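Local structure of thermospermine synthase (6BQ6) at residues 93-107 against 118-131. The protein probably catalyses aminopropyl transfer from decarboxylated S-adenosylmethionine to spermidine, giving thermospermine and methylthioadenosine in plant polyamine biosynthesis. Residues are numbered along the deposited sequence; the frame is centred on the assembly and turned at random.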
ATOM      1  N   HIS B  93      -7.387  18.113  30.984  1.00 17.61           N
ATOM      2  CA  HIS B  93      -8.369  18.338  32.035  1.00 18.54           C
ATOM      3  C   HIS B  93      -8.191  17.609  33.337  1.00 19.28           C
ATOM      4  O   HIS B  93      -8.356  18.233  34.397  1.00 19.88           O
ATOM      5  CB  HIS B  93      -9.774  18.228  31.475  1.00 18.69           C
ATOM      6  CG  HIS B  93     -10.026  19.211  30.397  1.00 18.82           C
ATOM      7  ND1 HIS B  93      -9.733  20.547  30.557  1.00 20.38           N
ATOM      8  CD2 HIS B  93     -10.484  19.088  29.133  1.00 19.13           C
ATOM      9  CE1 HIS B  93      -9.973  21.194  29.445  1.00 19.83           C
ATOM     10  NE2 HIS B  93     -10.431  20.339  28.561  1.00 20.31           N
ATOM     11  N   PRO B  94      -7.832  16.318  33.294  1.00 19.61           N
ATOM     12  CA  PRO B  94      -7.653  15.609  34.561  1.00 20.50           C
ATOM     13  C   PRO B  94      -6.630  16.305  35.473  1.00 20.48           C
ATOM     14  O   PRO B  94      -6.897  16.477  36.683  1.00 21.30           O
ATOM     15  CB  PRO B  94      -7.179  14.235  34.105  1.00 20.05           C
ATOM     16  CG  PRO B  94      -7.847  14.039  32.786  1.00 20.38           C
ATOM     17  CD  PRO B  94      -7.754  15.393  32.129  1.00 20.14           C
ATOM     18  N   ALA B  95      -5.476  16.693  34.927  1.00 19.95           N
ATOM     19  CA  ALA B  95      -4.491  17.407  35.746  1.00 20.95           C
ATOM     20  C   ALA B  95      -5.048  18.648  36.376  1.00 20.54           C
ATOM     21  O   ALA B  95      -4.978  18.841  37.599  1.00 21.47           O
ATOM     22  CB  ALA B  95      -3.252  17.730  34.943  1.00 20.31           C
ATOM     23  N   LEU B  96      -5.657  19.512  35.579  1.00 20.77           N
ATOM     24  CA  LEU B  96      -6.102  20.811  36.139  1.00 21.06           C
ATOM     25  C   LEU B  96      -7.259  20.615  37.122  1.00 21.15           C
ATOM     26  O   LEU B  96      -7.358  21.296  38.150  1.00 21.05           O
ATOM     27  CB  LEU B  96      -6.479  21.798  35.080  1.00 21.35           C
ATOM     28  CG  LEU B  96      -5.304  22.647  34.555  1.00 21.57           C
ATOM     29  CD1 LEU B  96      -4.265  21.830  33.803  1.00 20.92           C
ATOM     30  CD2 LEU B  96      -5.832  23.789  33.721  1.00 21.84           C
ATOM     31  N   LEU B  97      -8.130  19.649  36.835  1.00 20.40           N
ATOM     32  CA  LEU B  97      -9.238  19.406  37.719  1.00 21.31           C
ATOM     33  C   LEU B  97      -8.844  18.826  39.078  1.00 21.84           C
ATOM     34  O   LEU B  97      -9.547  19.032  40.044  1.00 24.33           O
ATOM     35  CB  LEU B  97     -10.288  18.495  37.037  1.00 20.97           C
ATOM     36  CG  LEU B  97     -10.983  19.109  35.833  1.00 21.12           C
ATOM     37  CD1 LEU B  97     -11.707  18.056  35.020  1.00 20.70           C
ATOM     38  CD2 LEU B  97     -11.962  20.213  36.272  1.00 22.23           C
ATOM     39  N   HIS B  98      -7.759  18.080  39.154  1.00 21.76           N
ATOM     40  CA  HIS B  98      -7.300  17.539  40.385  1.00 22.51           C
ATOM     41  C   HIS B  98      -6.585  18.590  41.205  1.00 23.55           C
ATOM     42  O   HIS B  98      -6.412  18.376  42.414  1.00 25.91           O
ATOM     43  CB  HIS B  98      -6.398  16.346  40.167  1.00 22.62           C
ATOM     44  CG  HIS B  98      -7.136  15.056  39.876  1.00 22.17           C
ATOM     45  ND1 HIS B  98      -7.631  14.744  38.642  1.00 22.25           N
ATOM     46  CD2 HIS B  98      -7.480  14.025  40.687  1.00 23.29           C
ATOM     47  CE1 HIS B  98      -8.249  13.574  38.689  1.00 23.46           C
ATOM     48  NE2 HIS B  98      -8.149  13.099  39.915  1.00 23.32           N
ATOM     49  N   HIS B  99      -6.204  19.691  40.563  1.00 21.86           N
ATOM     50  CA  HIS B  99      -5.553  20.794  41.249  1.00 24.21           C
ATOM     51  C   HIS B  99      -6.587  21.680  41.943  1.00 25.50           C
ATOM     52  O   HIS B  99      -7.692  21.896  41.419  1.00 25.98           O
ATOM     53  CB  HIS B  99      -4.782  21.618  40.236  1.00 23.68           C
ATOM     54  CG  HIS B  99      -3.741  22.459  40.879  1.00 23.76           C
ATOM     55  ND1 HIS B  99      -4.046  23.658  41.473  1.00 24.09           N
ATOM     56  CD2 HIS B  99      -2.423  22.245  41.096  1.00 23.86           C
ATOM     57  CE1 HIS B  99      -2.956  24.168  42.017  1.00 23.89           C
ATOM     58  NE2 HIS B  99      -1.954  23.325  41.818  1.00 24.39           N
ATOM     59  N   PRO B 100      -6.261  22.209  43.138  1.00 28.50           N
ATOM     60  CA  PRO B 100      -7.282  23.005  43.838  1.00 28.86           C
ATOM     61  C   PRO B 100      -7.614  24.345  43.175  1.00 29.76           C
ATOM     62  O   PRO B 100      -8.770  24.786  43.198  1.00 30.27           O
ATOM     63  CB  PRO B 100      -6.687  23.158  45.254  1.00 30.89           C
ATOM     64  CG  PRO B 100      -5.232  22.963  45.095  1.00 30.85           C
ATOM     65  CD  PRO B 100      -5.118  21.910  44.008  1.00 29.33           C
ATOM     66  N   MET B 101      -6.624  24.969  42.559  1.00 28.87           N
ATOM     67  CA  MET B 101      -6.779  26.255  41.887  1.00 28.66           C
ATOM     68  C   MET B 101      -5.561  26.540  40.992  1.00 26.86           C
ATOM     69  O   MET B 101      -4.604  27.195  41.378  1.00 27.47           O
ATOM     70  CB  MET B 101      -6.966  27.366  42.945  1.00 33.41           C
ATOM     71  CG  MET B 101      -7.365  28.709  42.327  1.00 34.59           C
ATOM     72  SD  MET B 101      -7.394  29.939  43.630  1.00 44.16           S
ATOM     73  CE  MET B 101      -5.657  30.074  44.045  1.00 43.78           C
ATOM     74  N   PRO B 102      -5.575  25.994  39.769  1.00 24.13           N
ATOM     75  CA  PRO B 102      -4.384  26.099  38.906  1.00 23.41           C
ATOM     76  C   PRO B 102      -4.395  27.407  38.144  1.00 23.50           C
ATOM     77  O   PRO B 102      -5.320  27.652  37.418  1.00 24.00           O
ATOM     78  CB  PRO B 102      -4.529  24.881  37.967  1.00 23.10           C
ATOM     79  CG  PRO B 102      -5.997  24.625  37.940  1.00 23.09           C
ATOM     80  CD  PRO B 102      -6.543  24.999  39.285  1.00 23.97           C
ATOM     81  N   LYS B 103      -3.347  28.211  38.322  0.50 21.99           N
ATOM     82  CA  LYS B 103      -3.201  29.546  37.741  0.50 21.73           C
ATOM     83  C   LYS B 103      -2.146  29.659  36.658  0.50 20.87           C
ATOM     84  O   LYS B 103      -2.286  30.418  35.713  0.50 20.44           O
ATOM     85  CB  LYS B 103      -2.809  30.533  38.856  0.50 21.83           C
ATOM     86  CG  LYS B 103      -3.828  30.647  39.981  0.50 22.71           C
ATOM     87  CD  LYS B 103      -4.806  31.780  39.687  0.50 22.61           C
ATOM     88  CE  LYS B 103      -6.173  31.555  40.321  0.50 22.54           C
ATOM     89  NZ  LYS B 103      -7.254  32.168  39.522  0.50 21.27           N
ATOM     90  N   ASN B 104      -1.045  28.924  36.813  0.50 20.97           N
ATOM     91  CA  ASN B 104       0.117  29.109  35.978  0.50 21.08           C
ATOM     92  C   ASN B 104       0.578  27.739  35.479  0.50 20.55           C
ATOM     93  O   ASN B 104       0.912  26.870  36.296  0.50 20.61           O
ATOM     94  CB  ASN B 104       1.205  29.802  36.773  0.50 22.08           C
ATOM     95  CG  ASN B 104       0.864  31.268  37.070  0.50 23.00           C
ATOM     96  OD1 ASN B 104       0.281  31.607  38.123  0.50 25.31           O
ATOM     97  ND2 ASN B 104       1.179  32.134  36.140  0.50 23.74           N
ATOM     98  N   VAL B 105       0.555  27.563  34.154  0.50 20.22           N
ATOM     99  CA  VAL B 105       0.938  26.295  33.540  0.50 19.89           C
ATOM    100  C   VAL B 105       1.984  26.435  32.449  0.50 19.18           C
ATOM    101  O   VAL B 105       1.973  27.371  31.664  0.50 19.18           O
ATOM    102  CB  VAL B 105      -0.280  25.569  32.952  0.50 19.72           C
ATOM    103  CG1 VAL B 105      -0.922  26.404  31.868  0.50 20.11           C
ATOM    104  CG2 VAL B 105       0.105  24.225  32.360  0.50 20.09           C
ATOM    105  N   PHE B 106       2.885  25.465  32.403  1.00 18.64           N
ATOM    106  CA  PHE B 106       3.962  25.400  31.422  1.00 18.66           C
ATOM    107  C   PHE B 106       3.757  24.157  30.553  1.00 17.94           C
ATOM    108  O   PHE B 106       3.559  23.080  31.094  1.00 18.52           O
ATOM    109  CB  PHE B 106       5.289  25.282  32.169  1.00 19.86           C
ATOM    110  CG  PHE B 106       6.500  25.363  31.303  1.00 20.32           C
ATOM    111  CD1 PHE B 106       7.044  24.238  30.766  1.00 20.67           C
ATOM    112  CD2 PHE B 106       7.170  26.576  31.138  1.00 21.24           C
ATOM    113  CE1 PHE B 106       8.171  24.295  29.963  1.00 21.07           C
ATOM    114  CE2 PHE B 106       8.336  26.655  30.368  1.00 21.36           C
ATOM    115  CZ  PHE B 106       8.850  25.517  29.796  1.00 21.35           C
ATOM    116  N   ILE B 107       3.754  24.354  29.245  1.00 17.71           N
ATOM    117  CA  ILE B 107       3.663  23.234  28.300  1.00 18.10           C
ATOM    118  C   ILE B 107       5.053  22.926  27.731  1.00 18.68           C
ATOM    119  O   ILE B 107       5.660  23.804  27.101  1.00 18.69           O
ATOM    120  CB  ILE B 107       2.751  23.509  27.122  1.00 17.69           C
ATOM    121  CG1 ILE B 107       1.353  24.001  27.564  1.00 17.94           C
ATOM    122  CG2 ILE B 107       2.613  22.207  26.321  1.00 18.17           C
ATOM    123  CD1 ILE B 107       0.574  24.697  26.460  1.00 18.25           C
ATOM    124  N   GLU B 118      -7.206  23.972  25.230  1.00 19.45           N
ATOM    125  CA  GLU B 118      -7.921  23.340  26.329  1.00 20.20           C
ATOM    126  C   GLU B 118      -7.594  23.942  27.707  1.00 19.78           C
ATOM    127  O   GLU B 118      -8.448  24.070  28.550  1.00 19.48           O
ATOM    128  CB  GLU B 118      -7.689  21.826  26.330  1.00 20.36           C
ATOM    129  CG  GLU B 118      -8.262  21.123  25.116  1.00 21.13           C
ATOM    130  CD  GLU B 118      -9.780  21.337  24.952  1.00 22.58           C
ATOM    131  OE1 GLU B 118     -10.544  21.282  25.918  1.00 21.27           O
ATOM    132  OE2 GLU B 118     -10.219  21.558  23.799  1.00 25.05           O
ATOM    133  N   LEU B 119      -6.317  24.241  27.959  1.00 19.31           N
ATOM    134  CA  LEU B 119      -5.912  24.922  29.181  1.00 18.97           C
ATOM    135  C   LEU B 119      -6.624  26.255  29.379  1.00 19.96           C
ATOM    136  O   LEU B 119      -7.068  26.550  30.475  1.00 19.82           O
ATOM    137  CB  LEU B 119      -4.425  25.191  29.191  1.00 18.40           C
ATOM    138  CG  LEU B 119      -3.551  23.933  29.387  1.00 19.10           C
ATOM    139  CD1 LEU B 119      -2.140  24.099  28.848  1.00 19.47           C
ATOM    140  CD2 LEU B 119      -3.544  23.485  30.825  1.00 19.73           C
ATOM    141  N   LEU B 120      -6.757  27.000  28.302  1.00 20.23           N
ATOM    142  CA  LEU B 120      -7.385  28.345  28.363  1.00 21.61           C
ATOM    143  C   LEU B 120      -8.902  28.319  28.574  1.00 22.45           C
ATOM    144  O   LEU B 120      -9.510  29.333  28.859  1.00 22.97           O
ATOM    145  CB  LEU B 120      -7.034  29.116  27.089  1.00 22.35           C
ATOM    146  CG  LEU B 120      -5.527  29.486  27.045  1.00 22.67           C
ATOM    147  CD1 LEU B 120      -5.161  29.864  25.625  1.00 23.49           C
ATOM    148  CD2 LEU B 120      -5.097  30.626  27.965  1.00 22.85           C
ATOM    149  N   ARG B 121      -9.530  27.161  28.419  1.00 21.04           N
ATOM    150  CA  ARG B 121     -10.914  26.969  28.837  1.00 22.44           C
ATOM    151  C   ARG B 121     -11.111  27.044  30.334  1.00 22.66           C
ATOM    152  O   ARG B 121     -12.228  27.208  30.771  1.00 25.92           O
ATOM    153  CB  ARG B 121     -11.493  25.659  28.289  1.00 22.50           C
ATOM    154  CG  ARG B 121     -11.560  25.658  26.765  1.00 23.17           C
ATOM    155  CD  ARG B 121     -12.072  24.327  26.203  1.00 23.94           C
ATOM    156  NE  ARG B 121     -13.387  23.985  26.733  1.00 24.19           N
ATOM    157  CZ  ARG B 121     -13.846  22.751  26.969  1.00 25.62           C
ATOM    158  NH1 ARG B 121     -13.115  21.678  26.772  1.00 24.31           N
ATOM    159  NH2 ARG B 121     -15.047  22.603  27.463  1.00 26.06           N
ATOM    160  N   HIS B 122     -10.051  26.868  31.127  1.00 22.33           N
ATOM    161  CA  HIS B 122     -10.151  26.950  32.563  1.00 22.78           C
ATOM    162  C   HIS B 122     -10.158  28.372  33.037  1.00 23.75           C
ATOM    163  O   HIS B 122      -9.194  29.090  32.853  1.00 23.27           O
ATOM    164  CB  HIS B 122      -9.004  26.174  33.183  1.00 22.68           C
ATOM    165  CG  HIS B 122      -9.208  24.699  33.121  1.00 21.40           C
ATOM    166  ND1 HIS B 122      -9.530  23.960  34.234  1.00 21.31           N
ATOM    167  CD2 HIS B 122      -9.093  23.820  32.093  1.00 21.35           C
ATOM    168  CE1 HIS B 122      -9.639  22.683  33.896  1.00 22.10           C
ATOM    169  NE2 HIS B 122      -9.390  22.576  32.604  1.00 20.77           N
ATOM    170  N   LYS B 123     -11.231  28.771  33.729  1.00 25.81           N
ATOM    171  CA  LYS B 123     -11.287  30.150  34.224  1.00 26.27           C
ATOM    172  C   LYS B 123     -10.281  30.495  35.300  1.00 26.28           C
ATOM    173  O   LYS B 123      -9.995  31.680  35.481  1.00 27.10           O
ATOM    174  CB  LYS B 123     -12.719  30.490  34.692  1.00 29.09           C
ATOM    175  CG  LYS B 123     -13.638  30.552  33.517  1.00 30.66           C
ATOM    176  CD  LYS B 123     -15.095  30.692  33.935  1.00 34.47           C
ATOM    177  CE  LYS B 123     -15.653  29.410  34.531  1.00 35.69           C
ATOM    178  NZ  LYS B 123     -17.159  29.483  34.647  1.00 37.69           N
ATOM    179  N   THR B 124      -9.740  29.491  36.006  1.00 24.63           N
ATOM    180  CA  THR B 124      -8.718  29.742  37.015  1.00 24.45           C
ATOM    181  C   THR B 124      -7.388  30.231  36.433  1.00 23.76           C
ATOM    182  O   THR B 124      -6.565  30.881  37.117  1.00 22.64           O
ATOM    183  CB  THR B 124      -8.468  28.465  37.874  1.00 24.85           C
ATOM    184  OG1 THR B 124      -8.020  27.390  37.038  1.00 24.12           O
ATOM    185  CG2 THR B 124      -9.749  28.000  38.546  1.00 25.87           C
ATOM    186  N   ILE B 125      -7.134  29.893  35.177  1.00 22.25           N
ATOM    187  CA  ILE B 125      -5.853  30.095  34.551  1.00 22.08           C
ATOM    188  C   ILE B 125      -5.613  31.570  34.274  1.00 22.26           C
ATOM    189  O   ILE B 125      -6.439  32.236  33.649  1.00 21.87           O
ATOM    190  CB  ILE B 125      -5.734  29.254  33.228  1.00 22.06           C
ATOM    191  CG1 ILE B 125      -5.661  27.742  33.569  1.00 22.05           C
ATOM    192  CG2 ILE B 125      -4.580  29.689  32.348  1.00 22.26           C
ATOM    193  CD1 ILE B 125      -4.359  27.321  34.180  1.00 22.08           C
ATOM    194  N   ASP B 126      -4.449  32.030  34.701  1.00 22.80           N
ATOM    195  CA  ASP B 126      -3.931  33.386  34.428  1.00 24.26           C
ATOM    196  C   ASP B 126      -2.789  33.421  33.392  1.00 25.06           C
ATOM    197  O   ASP B 126      -2.616  34.432  32.691  1.00 24.41           O
ATOM    198  CB  ASP B 126      -3.435  33.998  35.743  1.00 24.88           C
ATOM    199  CG  ASP B 126      -4.552  34.266  36.739  1.00 27.00           C
ATOM    200  OD1 ASP B 126      -5.743  34.484  36.337  1.00 29.40           O
ATOM    201  OD2 ASP B 126      -4.247  34.329  37.949  1.00 29.51           O
ATOM    202  N   LYS B 127      -1.976  32.361  33.325  1.00 24.60           N
ATOM    203  CA  LYS B 127      -0.861  32.321  32.370  1.00 23.86           C
ATOM    204  C   LYS B 127      -0.612  30.921  31.902  1.00 22.04           C
ATOM    205  O   LYS B 127      -0.604  29.970  32.712  1.00 21.52           O
ATOM    206  CB  LYS B 127       0.408  32.848  32.978  1.00 27.03           C
ATOM    207  CG  LYS B 127       1.529  33.044  31.960  1.00 30.71           C
ATOM    208  CD  LYS B 127       2.677  33.856  32.537  1.00 36.39           C
ATOM    209  CE  LYS B 127       3.740  32.935  33.120  1.00 38.08           C
ATOM    210  NZ  LYS B 127       5.061  33.586  33.166  1.00 40.65           N
ATOM    211  N   VAL B 128      -0.405  30.795  30.613  1.00 21.23           N
ATOM    212  CA  VAL B 128       0.090  29.548  29.956  1.00 21.28           C
ATOM    213  C   VAL B 128       1.353  29.891  29.155  1.00 21.35           C
ATOM    214  O   VAL B 128       1.390  30.836  28.351  1.00 22.51           O
ATOM    215  CB  VAL B 128      -0.932  28.941  28.989  1.00 21.31           C
ATOM    216  CG1 VAL B 128      -0.374  27.717  28.262  1.00 21.22           C
ATOM    217  CG2 VAL B 128      -2.262  28.597  29.657  1.00 22.09           C
ATOM    218  N   VAL B 129       2.410  29.157  29.412  1.00 21.08           N
ATOM    219  CA  VAL B 129       3.614  29.232  28.624  1.00 21.67           C
ATOM    220  C   VAL B 129       3.727  27.997  27.770  1.00 22.20           C
ATOM    221  O   VAL B 129       3.708  26.905  28.334  1.00 22.10           O
ATOM    222  CB  VAL B 129       4.869  29.307  29.526  1.00 23.05           C
ATOM    223  CG1 VAL B 129       6.130  29.408  28.664  1.00 23.84           C
ATOM    224  CG2 VAL B 129       4.796  30.486  30.448  1.00 24.46           C
ATOM    225  N   MET B 130       3.874  28.156  26.452  1.00 21.83           N
ATOM    226  CA  MET B 130       4.023  27.054  25.504  1.00 23.83           C
ATOM    227  C   MET B 130       5.463  27.104  25.070  1.00 23.84           C
ATOM    228  O   MET B 130       5.874  28.112  24.470  1.00 22.60           O
ATOM    229  CB  MET B 130       3.121  27.191  24.297  1.00 27.35           C
ATOM    230  CG  MET B 130       3.232  26.050  23.273  1.00 30.03           C
ATOM    231  SD  MET B 130       2.728  26.545  21.595  1.00 36.99           S
ATOM    232  CE  MET B 130       1.156  27.232  22.014  1.00 33.24           C
ATOM    233  N   CYS B 131       6.227  26.068  25.434  1.00 21.66           N
ATOM    234  CA  CYS B 131       7.638  26.007  25.126  1.00 23.43           C
ATOM    235  C   CYS B 131       7.986  24.870  24.135  1.00 23.88           C
ATOM    236  O   CYS B 131       8.009  23.698  24.500  1.00 22.19           O
ATOM    237  CB  CYS B 131       8.446  25.919  26.412  1.00 23.76           C
ATOM    238  SG  CYS B 131      10.246  25.923  26.166  1.00 26.38           S
TER
HETATM  239  O   HOH W   1      -6.349  34.755  39.754  1.00 32.99           O
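Both ring nitrogens of His93 bond across the contact: NE2 donates to Glu118 OE1 (2.8 Å), on that oxygen's anti lone pair, and ND1 pairs with His122 NE2 at 2.9 Å. The carboxylate stands nearly upright to the imidazole, 84° between planes, while Arg121 NH1 takes the syn lone pair of the same OE1 in a salt bridge, which probably keeps the glutamate charged. A leucine at His93 would probably leave Glu118 OE1 with Arg121 NH1 but without its imidazole donor, and His122 NE2 without its partner. Leu96 CD2 sits over the centre of the His122 ring, 3.6 Å from its centroid, a CH-pi contact, and Leu96 CD1 presses on Leu119 CD2. In the loops leading into the strands, Thr124 OG1 donates to Pro102 O; its chi1 of 60° sets the hydroxyl between backbone N and carbonyl carbon, facing that oxygen. Beyond, strands 104-107 and 127-131 run parallel, their directions 11° from one another, with a ladder from Lys127 N to Lys103 O through Cys131 N to Ile107 O. Ile107 CD1 rests against Val128 CG1 (3.6 Å) and Leu119 CD1 (3.7 Å), so helix 114-120 packs on the strands it connects: the beta-alpha-beta crossover of a Rossmann-like aminopropyltransferase domain.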